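Predicted protein (Phaeodactylum tricornutum CCAP 1055/1, PDB 5Z5M) probably converts 5-hydroxyisourate to (S)-allantoin in urate degradation, joining a hydroxyisourate hydrolase and an OHCU decarboxylase in one fused chain. Local coordinates at residues Ser29-Glu34 with Lys57-Lys62; Gln51-Met56 with Ile165-Leu170. All coordinates share one frame; numbering follows the deposited sequence.

Interaction 1 (Ser29-Glu34 with Lys57-Lys62); sequences SAWVAE and KAIVNK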
loop_
_atom_site.group_PDB
_atom_site.type_symbol
_atom_site.label_atom_id
_atom_site.label_comp_id
_atom_site.label_asym_id
_atom_site.label_seq_id
_atom_site.Cartn_x
_atom_site.Cartn_y
_atom_site.Cartn_z
ATOM N N SER A 29 29.006 -31.419 -9.880
ATOM C CA SER A 29 28.238 -32.087 -8.842
ATOM C C SER A 29 27.287 -33.108 -9.443
ATOM O O SER A 29 26.071 -33.017 -9.272
ATOM C CB SER A 29 27.462 -31.061 -8.014
ATOM O OG SER A 29 28.344 -30.122 -7.425
ATOM N N ALA A 30 27.848 -34.088 -10.145
ATOM C CA ALA A 30 27.048 -35.138 -10.763
ATOM C C ALA A 30 26.324 -35.975 -9.708
ATOM O O ALA A 30 25.332 -36.637 -10.015
ATOM C CB ALA A 30 27.917 -36.029 -11.642
ATOM N N TRP A 31 26.818 -35.939 -8.472
ATOM C CA TRP A 31 26.202 -36.689 -7.381
ATOM C C TRP A 31 24.747 -36.278 -7.142
ATOM O O TRP A 31 23.941 -37.089 -6.683
ATOM C CB TRP A 31 27.009 -36.539 -6.082
ATOM C CG TRP A 31 27.178 -35.132 -5.570
ATOM C CD1 TRP A 31 28.178 -34.259 -5.888
ATOM C CD2 TRP A 31 26.341 -34.454 -4.623
ATOM N NE1 TRP A 31 28.007 -33.075 -5.213
ATOM C CE2 TRP A 31 26.887 -33.167 -4.428
ATOM C CE3 TRP A 31 25.178 -34.804 -3.928
ATOM C CZ2 TRP A 31 26.315 -32.233 -3.567
ATOM C CZ3 TRP A 31 24.608 -33.872 -3.072
ATOM C CH2 TRP A 31 25.177 -32.602 -2.901
ATOM N N VAL A 32 24.413 -35.029 -7.457
ATOM C CA VAL A 32 23.044 -34.549 -7.301
ATOM C C VAL A 32 22.114 -35.314 -8.231
ATOM O O VAL A 32 21.061 -35.792 -7.813
ATOM C CB VAL A 32 22.909 -33.039 -7.594
ATOM C CG1 VAL A 32 21.470 -32.592 -7.383
ATOM C CG2 VAL A 32 23.848 -32.228 -6.712
ATOM N N ALA A 33 22.513 -35.421 -9.494
ATOM C CA ALA A 33 21.718 -36.117 -10.500
ATOM C C ALA A 33 21.663 -37.611 -10.211
ATOM O O ALA A 33 20.663 -38.281 -10.487
ATOM C CB ALA A 33 22.286 -35.861 -11.893
ATOM N N GLU A 34 22.749 -38.127 -9.643
ATOM C CA GLU A 34 22.816 -39.532 -9.277
ATOM C C GLU A 34 21.785 -39.864 -8.210
ATOM O O GLU A 34 20.976 -40.770 -8.388
ATOM C CB GLU A 34 24.219 -39.888 -8.798
ATOM C CG GLU A 34 25.237 -39.860 -9.912
ATOM C CD GLU A 34 24.834 -40.729 -11.089
ATOM O OE1 GLU A 34 24.378 -41.870 -10.856
ATOM O OE2 GLU A 34 24.975 -40.273 -12.244
ATOM N N LYS A 57 17.082 -29.451 -5.727
ATOM C CA LYS A 57 17.366 -28.508 -4.648
ATOM C C LYS A 57 17.321 -29.211 -3.294
ATOM O O LYS A 57 18.175 -28.980 -2.435
ATOM C CB LYS A 57 16.369 -27.344 -4.671
ATOM C CG LYS A 57 16.647 -26.258 -3.639
ATOM C CD LYS A 57 15.640 -25.114 -3.758
ATOM C CE LYS A 57 15.923 -24.022 -2.737
ATOM N NZ LYS A 57 15.007 -22.855 -2.896
ATOM N N ALA A 58 16.318 -30.064 -3.108
ATOM C CA ALA A 58 16.157 -30.813 -1.862
ATOM C C ALA A 58 17.357 -31.716 -1.589
ATOM O O ALA A 58 17.836 -31.799 -0.458
ATOM C CB ALA A 58 14.882 -31.636 -1.899
ATOM N N ILE A 59 17.833 -32.392 -2.632
ATOM C CA ILE A 59 19.016 -33.246 -2.527
ATOM C C ILE A 59 20.229 -32.444 -2.058
ATOM O O ILE A 59 20.965 -32.865 -1.163
ATOM C CB ILE A 59 19.329 -33.932 -3.874
ATOM C CG1 ILE A 59 18.240 -34.959 -4.189
ATOM C CG2 ILE A 59 20.711 -34.603 -3.841
ATOM C CD1 ILE A 59 18.373 -35.607 -5.551
ATOM N N VAL A 60 20.419 -31.270 -2.645
ATOM C CA VAL A 60 21.520 -30.406 -2.236
ATOM C C VAL A 60 21.352 -29.943 -0.790
ATOM O O VAL A 60 22.282 -30.037 0.017
ATOM C CB VAL A 60 21.647 -29.177 -3.157
ATOM C CG1 VAL A 60 22.657 -28.186 -2.585
ATOM C CG2 VAL A 60 22.058 -29.612 -4.568
ATOM N N ASN A 61 20.161 -29.458 -0.461
ATOM C CA ASN A 61 19.905 -28.900 0.862
ATOM C C ASN A 61 20.075 -29.923 1.980
ATOM O O ASN A 61 20.427 -29.569 3.106
ATOM C CB ASN A 61 18.501 -28.292 0.922
ATOM C CG ASN A 61 18.437 -26.912 0.289
ATOM O OD1 ASN A 61 19.466 -26.275 0.046
ATOM N ND2 ASN A 61 17.226 -26.442 0.017
ATOM N N LYS A 62 19.843 -31.195 1.673
ATOM C CA LYS A 62 19.959 -32.227 2.692
ATOM C C LYS A 62 21.375 -32.801 2.786
ATOM O O LYS A 62 21.628 -33.712 3.572
ATOM C CB LYS A 62 18.938 -33.339 2.426
ATOM C CG LYS A 62 17.506 -32.896 2.692
ATOM C CD LYS A 62 16.488 -33.948 2.281
ATOM C CE LYS A 62 15.074 -33.383 2.332
ATOM N NZ LYS A 62 14.055 -34.359 1.856
#

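Interaction 2 (Gln51-Met56 with Ile165-Leu170); sequences QLAAAM and IAWMRL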
loop_
_atom_site.group_PDB
_atom_site.type_symbol
_atom_site.label_atom_id
_atom_site.label_comp_id
_atom_site.label_asym_id
_atom_site.label_seq_id
_atom_site.Cartn_x
_atom_site.Cartn_y
_atom_site.Cartn_z
ATOM N N GLN A 51 8.932 -28.941 -10.255
ATOM C CA GLN A 51 9.111 -30.086 -9.373
ATOM C C GLN A 51 10.494 -30.711 -9.536
ATOM O O GLN A 51 11.090 -31.185 -8.568
ATOM C CB GLN A 51 8.019 -31.125 -9.633
ATOM C CG GLN A 51 6.639 -30.678 -9.170
ATOM C CD GLN A 51 5.532 -31.601 -9.640
ATOM O OE1 GLN A 51 5.748 -32.465 -10.484
ATOM N NE2 GLN A 51 4.338 -31.416 -9.094
ATOM N N LEU A 52 10.996 -30.710 -10.765
ATOM C CA LEU A 52 12.320 -31.247 -11.041
ATOM C C LEU A 52 13.383 -30.407 -10.331
ATOM O O LEU A 52 14.287 -30.942 -9.685
ATOM C CB LEU A 52 12.575 -31.291 -12.553
ATOM C CG LEU A 52 14.002 -31.655 -12.967
ATOM C CD1 LEU A 52 14.400 -33.016 -12.388
ATOM C CD2 LEU A 52 14.131 -31.639 -14.480
ATOM N N ALA A 53 13.252 -29.089 -10.435
ATOM C CA ALA A 53 14.165 -28.170 -9.765
ATOM C C ALA A 53 14.098 -28.335 -8.250
ATOM O O ALA A 53 15.128 -28.325 -7.575
ATOM C CB ALA A 53 13.850 -26.729 -10.152
ATOM N N ALA A 54 12.879 -28.491 -7.733
ATOM C CA ALA A 54 12.647 -28.644 -6.300
ATOM C C ALA A 54 13.286 -29.921 -5.773
ATOM O O ALA A 54 13.835 -29.942 -4.673
ATOM C CB ALA A 54 11.146 -28.650 -6.002
ATOM N N ALA A 55 13.179 -30.984 -6.565
ATOM C CA ALA A 55 13.736 -32.282 -6.212
ATOM C C ALA A 55 15.264 -32.226 -6.100
ATOM O O ALA A 55 15.844 -32.768 -5.160
ATOM C CB ALA A 55 13.316 -33.322 -7.232
ATOM N N MET A 56 15.913 -31.574 -7.060
ATOM C CA MET A 56 17.369 -31.466 -7.045
ATOM C C MET A 56 17.831 -30.531 -5.935
ATOM O O MET A 56 18.835 -30.797 -5.272
ATOM C CB MET A 56 17.888 -30.989 -8.405
ATOM C CG MET A 56 17.524 -31.944 -9.542
ATOM S SD MET A 56 18.180 -31.479 -11.156
ATOM C CE MET A 56 19.928 -31.734 -10.877
ATOM N N ILE A 165 21.085 -20.333 -10.252
ATOM C CA ILE A 165 21.845 -20.674 -11.448
ATOM C C ILE A 165 21.409 -22.037 -11.986
ATOM O O ILE A 165 21.297 -22.232 -13.196
ATOM C CB ILE A 165 23.360 -20.659 -11.156
ATOM C CG1 ILE A 165 23.822 -19.217 -10.953
ATOM C CG2 ILE A 165 24.140 -21.308 -12.288
ATOM C CD1 ILE A 165 25.174 -19.083 -10.311
ATOM N N ALA A 166 21.122 -22.964 -11.078
ATOM C CA ALA A 166 20.640 -24.282 -11.458
ATOM C C ALA A 166 19.320 -24.160 -12.215
ATOM O O ALA A 166 19.110 -24.823 -13.228
ATOM C CB ALA A 166 20.473 -25.161 -10.231
ATOM N N TRP A 167 18.447 -23.292 -11.713
ATOM C CA TRP A 167 17.152 -23.034 -12.332
ATOM C C TRP A 167 17.333 -22.466 -13.739
ATOM O O TRP A 167 16.641 -22.879 -14.669
ATOM C CB TRP A 167 16.344 -22.077 -11.454
ATOM C CG TRP A 167 15.009 -21.668 -12.002
ATOM C CD1 TRP A 167 14.606 -20.403 -12.299
ATOM C CD2 TRP A 167 13.896 -22.525 -12.295
ATOM N NE1 TRP A 167 13.311 -20.410 -12.769
ATOM C CE2 TRP A 167 12.850 -21.704 -12.768
ATOM C CE3 TRP A 167 13.680 -23.903 -12.201
ATOM C CZ2 TRP A 167 11.616 -22.214 -13.155
ATOM C CZ3 TRP A 167 12.441 -24.409 -12.577
ATOM C CH2 TRP A 167 11.430 -23.567 -13.050
ATOM N N MET A 168 18.282 -21.538 -13.893
ATOM C CA MET A 168 18.566 -20.953 -15.203
ATOM C C MET A 168 19.067 -21.998 -16.192
ATOM O O MET A 168 18.721 -21.963 -17.369
ATOM C CB MET A 168 19.592 -19.819 -15.080
ATOM C CG MET A 168 19.075 -18.607 -14.339
ATOM S SD MET A 168 20.339 -17.331 -14.173
ATOM C CE MET A 168 19.480 -16.152 -13.134
ATOM N N ARG A 169 19.880 -22.933 -15.717
ATOM C CA ARG A 169 20.416 -23.963 -16.597
ATOM C C ARG A 169 19.346 -24.971 -17.009
ATOM O O ARG A 169 19.311 -25.413 -18.160
ATOM C CB ARG A 169 21.584 -24.677 -15.927
ATOM C CG ARG A 169 22.833 -23.824 -15.834
ATOM C CD ARG A 169 23.879 -24.499 -14.966
ATOM N NE ARG A 169 25.126 -23.744 -14.936
ATOM C CZ ARG A 169 26.110 -23.973 -14.076
ATOM N NH1 ARG A 169 25.994 -24.934 -13.169
ATOM N NH2 ARG A 169 27.210 -23.236 -14.123
ATOM N N LEU A 170 18.478 -25.330 -16.066
ATOM C CA LEU A 170 17.361 -26.232 -16.347
ATOM C C LEU A 170 16.440 -25.637 -17.409
ATOM O O LEU A 170 15.984 -26.340 -18.310
ATOM C CB LEU A 170 16.560 -26.527 -15.073
ATOM C CG LEU A 170 17.134 -27.551 -14.092
ATOM C CD1 LEU A 170 16.383 -27.495 -12.767
ATOM C CD2 LEU A 170 17.071 -28.962 -14.684
#

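Interaction 1 (Ser29-Glu34 with Lys57-Lys62)
Val32 and Val60 meet methyl to methyl, CG2 of Val32 lying 3.8 Å from CG2 of Val60, and this pair opens an apolar seam between the start of helix 30-38 and the end of helix 49-61. The two branches of Val32 share the work. CG1, anti to the backbone N (chi1 -179°), lies beside both partners, 4.1 Å from CG2 of Ile59 and as far from CG2 of Val60. CG2 is turned back over the indole of Trp31 as well, sitting 3.7 Å above the ring plane at its centre, a contact between sequence neighbours that backs the ring from one face. Trp31 itself holds CG between its backbone N and carbonyl carbon (chi1 59°), a rotamer that carries the six-membered ring across toward helix 49-61. There CZ3 comes within 4.0 Å of CG2 of Ile59, and CH2 approaches CA of Val60, both obliquely to the ring.

Ile59 thus works with two ends at once. Its CG2 branch fills the angle between Trp31 and Val32, while the extended arm ends at CD1, 3.5 Å from the carbonyl oxygen of Val32, so a methyl rests against the backbone of the opposing helix. The interaction is wholly van der Waals, a plain helix-helix packing in the all-helical decarboxylase part. Around it, Tyr26 touches both valines, Gln67 of helix 65-73 meets Trp31, and His163 of helix 151-173 packs on Val60, while Ile59 also reaches Ala35 and Leu36 farther along helix 30-38.

Interaction 2 (Gln51-Met56 with Ile165-Leu170)
Helices 49-61 and 151-173 run largely against each other where Ala53 faces Trp167: the N-to-C directions of the two short segments diverge by 141°, their axes come within 10.5 Å, and the CA atoms of Ala53 and Trp167 are 6.5 Å apart. Both segments are regular helix throughout, with bonds such as Ala55 N to Gln51 O and Leu170 N to Ala166 O, and the contact between them is made by side chains.

Ala53, with only a methyl, faces two larger residues. Its CB points at the partner helix and is met by two groups of different shape. One is the six-membered ring of Trp167, whose CE3 lies 3.5 Å and CZ3 3.6 Å from CB of Ala53, in an approach that is oblique to the ring. The other is Leu170, with CD1 3.7 Å from the same CB. Trp167 has CG anti to its backbone N (chi1 177°), which sends the indole off the side of its helix, so that the six-membered ring ends beside Ala53. Its NE1 is held by a hydrogen bond to the carbonyl oxygen of Asp276, a bond that ties this helix to the transthyretin-like hydrolase part of the chain.

This is antiparallel helix packing inside the all-helical OHCU decarboxylase part.

Leu170 divides its methyls: CD1 goes to Ala53, whereas CD2 meets CD2 of Leu52 at 4.0 Å, the two leucine side chains passing at a slant. Met56, one turn on, adds a looser contact, its SD lying 4.5 Å from CD2 of Leu170. Leu22 of helix 15-22 touches both leucines, and Leu36 of helix 30-38 covers Leu52 and Met56.

Overall arrangement
Helix 49-61 is common to both contacts: interaction 2 uses its earlier turns and interaction 1 its last ones, so the helix packs on helix 151-173 and on helix 30-38 in succession. The centres are about 10 Å apart, and the two contacts touch directly where CG1 of Val32 lies 3.8 Å from O of Met56. Along the chain the segments alternate, in the order 29-34, 51-56, 57-62, 165-170, so helix 151-173, the last helix before the strands of the transthyretin-like part, is brought back to the early helices. Both contacts lie within the OHCU decarboxylase part, interaction 2 buried and nearer the centre of the chain, interaction 1 partly buried.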